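Local coordinates for protein enolase from the environmental genome shotgun sequencing of the Sargasso Sea (PDB 2QGY) that is of unknown function but belongs to the enolase superfamily and binds a magnesium ion, so it probably catalyses a metal-assisted reaction on a carboxylate substrate, at residues Y139-S144 and E328-Y333. Numbering follows the deposited sequence.
Sequences YATCWS and EIFPDY
Tyr-139 and Ala-140 pair with Glu-328 and Ile-329 as parallel strands. Ile-329 gives its N-H to Tyr-139 O (N to O 2.9 Å, N-H...O 157°) and its O accepts the N-H of Thr-141 (N to O 3.0 Å, 166°), two bonds that join the first and last parallel strands and so close the TIM-type barrel. Among polar side chains, Thr-141 OG1 donates to Glu-328 OE2 at 2.6 Å, meeting the anti lone pair; OG1 stands beside its own backbone N (chi1 -67°), which turns it to the carboxylate. Lys-169 forms a salt bridge with OE2 and a hydrogen bond with Tyr-139 OH, while Cys-303 N bonds OE1. Beyond the strands, one water links Thr-141 O, Trp-143 N and Asp-332 OD1, and a second joins Trp-143 O to Asp-332 OD2. Two CH-pi contacts add apolar packing: Glu-328 CA lies over the Tyr-139 ring, 4.0 Å from its centroid, and Thr-141 CB over Phe-330, 4.2 Å from that centroid. On the face bearing Ala-140 and Ile-329, Ala-140 CB presses tightly on Pro-331 CG (3.4 Å), just past the strand end. With its side chain about 6 Å from the magnesium, Glu-328 is held at both carboxylate oxygens, which implies a carboxylate restrained in position near the presumed active site.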
loop_
_atom_site.group_PDB
_atom_site.type_symbol
_atom_site.label_atom_id
_atom_site.label_comp_id
_atom_site.label_asym_id
_atom_site.label_seq_id
_atom_site.Cartn_x
_atom_site.Cartn_y
_atom_site.Cartn_z
ATOM N N TYR A 139 20.669 -12.938 -13.173
ATOM C CA TYR A 139 19.915 -13.661 -14.167
ATOM C C TYR A 139 19.128 -12.609 -14.960
ATOM O O TYR A 139 18.936 -11.481 -14.488
ATOM C CB TYR A 139 18.968 -14.692 -13.513
ATOM C CG TYR A 139 17.752 -14.066 -12.840
ATOM C CD1 TYR A 139 16.562 -13.876 -13.548
ATOM C CD2 TYR A 139 17.808 -13.636 -11.506
ATOM C CE1 TYR A 139 15.426 -13.253 -12.935
ATOM C CE2 TYR A 139 16.704 -13.038 -10.884
ATOM C CZ TYR A 139 15.525 -12.837 -11.606
ATOM O OH TYR A 139 14.436 -12.273 -10.990
ATOM N N ALA A 140 18.696 -12.986 -16.153
ATOM C CA ALA A 140 18.009 -12.085 -17.056
ATOM C C ALA A 140 16.556 -12.432 -17.191
ATOM O O ALA A 140 16.182 -13.606 -17.413
ATOM C CB ALA A 140 18.678 -12.100 -18.427
ATOM N N THR A 141 15.719 -11.403 -17.095
ATOM C CA THR A 141 14.287 -11.573 -17.257
ATOM C C THR A 141 13.880 -11.261 -18.683
ATOM O O THR A 141 14.269 -10.240 -19.235
ATOM C CB THR A 141 13.510 -10.678 -16.272
ATOM O OG1 THR A 141 13.757 -11.146 -14.950
ATOM C CG2 THR A 141 12.024 -10.708 -16.536
ATOM N N CYS A 142 13.127 -12.187 -19.279
ATOM C CA CYS A 142 12.631 -12.046 -20.657
ATOM C C CYS A 142 11.145 -11.711 -20.628
ATOM O O CYS A 142 10.296 -12.592 -20.452
ATOM C CB CYS A 142 12.788 -13.354 -21.423
ATOM S SG CYS A 142 12.487 -13.077 -23.151
ATOM N N TRP A 143 10.825 -10.434 -20.772
ATOM C CA TRP A 143 9.459 -9.998 -20.715
ATOM C C TRP A 143 9.252 -8.799 -21.625
ATOM O O TRP A 143 10.108 -7.916 -21.692
ATOM C CB TRP A 143 9.124 -9.584 -19.269
ATOM C CG TRP A 143 7.690 -9.197 -19.095
ATOM C CD1 TRP A 143 6.636 -10.028 -18.776
ATOM C CD2 TRP A 143 7.139 -7.891 -19.246
ATOM N NE1 TRP A 143 5.465 -9.309 -18.731
ATOM C CE2 TRP A 143 5.751 -7.990 -18.994
ATOM C CE3 TRP A 143 7.693 -6.625 -19.532
ATOM C CZ2 TRP A 143 4.899 -6.876 -19.049
ATOM C CZ3 TRP A 143 6.842 -5.530 -19.596
ATOM C CH2 TRP A 143 5.469 -5.661 -19.346
ATOM N N SER A 144 8.114 -8.760 -22.311
ATOM C CA SER A 144 7.754 -7.573 -23.103
ATOM C C SER A 144 6.267 -7.189 -23.004
ATOM O O SER A 144 5.394 -8.053 -22.876
ATOM C CB SER A 144 8.129 -7.744 -24.572
ATOM O OG SER A 144 7.729 -6.587 -25.309
ATOM N N GLU A 328 18.221 -9.722 -10.268
ATOM C CA GLU A 328 17.463 -9.599 -11.501
ATOM C C GLU A 328 17.958 -8.453 -12.407
ATOM O O GLU A 328 18.129 -7.303 -11.939
ATOM C CB GLU A 328 15.983 -9.326 -11.173
ATOM C CG GLU A 328 15.139 -9.219 -12.421
ATOM C CD GLU A 328 13.643 -9.162 -12.123
ATOM O OE1 GLU A 328 13.280 -8.594 -11.073
ATOM O OE2 GLU A 328 12.849 -9.713 -12.919
ATOM N N ILE A 329 18.201 -8.756 -13.671
ATOM C CA ILE A 329 18.489 -7.712 -14.679
ATOM C C ILE A 329 17.522 -7.813 -15.856
ATOM O O ILE A 329 17.051 -8.892 -16.179
ATOM C CB ILE A 329 19.959 -7.740 -15.189
ATOM C CG1 ILE A 329 20.234 -9.006 -15.965
ATOM C CG2 ILE A 329 20.982 -7.572 -14.036
ATOM C CD1 ILE A 329 21.097 -8.771 -17.184
ATOM N N PHE A 330 17.205 -6.669 -16.455
ATOM C CA PHE A 330 16.443 -6.600 -17.692
ATOM C C PHE A 330 17.452 -6.189 -18.745
ATOM O O PHE A 330 17.846 -5.030 -18.792
ATOM C CB PHE A 330 15.319 -5.560 -17.597
ATOM C CG PHE A 330 14.121 -6.059 -16.882
ATOM C CD1 PHE A 330 12.990 -6.467 -17.581
ATOM C CD2 PHE A 330 14.123 -6.150 -15.492
ATOM C CE1 PHE A 330 11.879 -6.944 -16.894
ATOM C CE2 PHE A 330 13.008 -6.635 -14.789
ATOM C CZ PHE A 330 11.884 -7.040 -15.502
ATOM N N PRO A 331 17.949 -7.163 -19.520
ATOM C CA PRO A 331 19.009 -6.825 -20.458
ATOM C C PRO A 331 18.595 -5.704 -21.414
ATOM O O PRO A 331 19.434 -4.868 -21.734
ATOM C CB PRO A 331 19.253 -8.134 -21.212
ATOM C CG PRO A 331 18.910 -9.197 -20.210
ATOM C CD PRO A 331 17.618 -8.600 -19.564
ATOM N N ASP A 332 17.319 -5.652 -21.800
ATOM C CA ASP A 332 16.850 -4.645 -22.772
ATOM C C ASP A 332 16.811 -3.227 -22.210
ATOM O O ASP A 332 16.652 -2.270 -22.956
ATOM C CB ASP A 332 15.516 -5.025 -23.409
ATOM C CG ASP A 332 14.414 -5.312 -22.377
ATOM O OD1 ASP A 332 14.633 -6.146 -21.466
ATOM O OD2 ASP A 332 13.329 -4.720 -22.507
ATOM N N TYR A 333 16.925 -3.098 -20.894
ATOM C CA TYR A 333 17.008 -1.796 -20.239
ATOM C C TYR A 333 18.452 -1.304 -20.085
ATOM O O TYR A 333 18.703 -0.158 -19.627
ATOM C CB TYR A 333 16.379 -1.898 -18.846
ATOM C CG TYR A 333 14.847 -1.927 -18.818
ATOM C CD1 TYR A 333 14.083 -2.148 -19.976
ATOM C CD2 TYR A 333 14.163 -1.728 -17.613
ATOM C CE1 TYR A 333 12.659 -2.159 -19.927
ATOM C CE2 TYR A 333 12.768 -1.744 -17.556
ATOM C CZ TYR A 333 12.028 -1.945 -18.697
ATOM O OH TYR A 333 10.641 -1.935 -18.614
HETATM O O HOH W 1 13.301 -8.596 -21.199
HETATM O O HOH W 2 11.330 -5.463 -20.914
#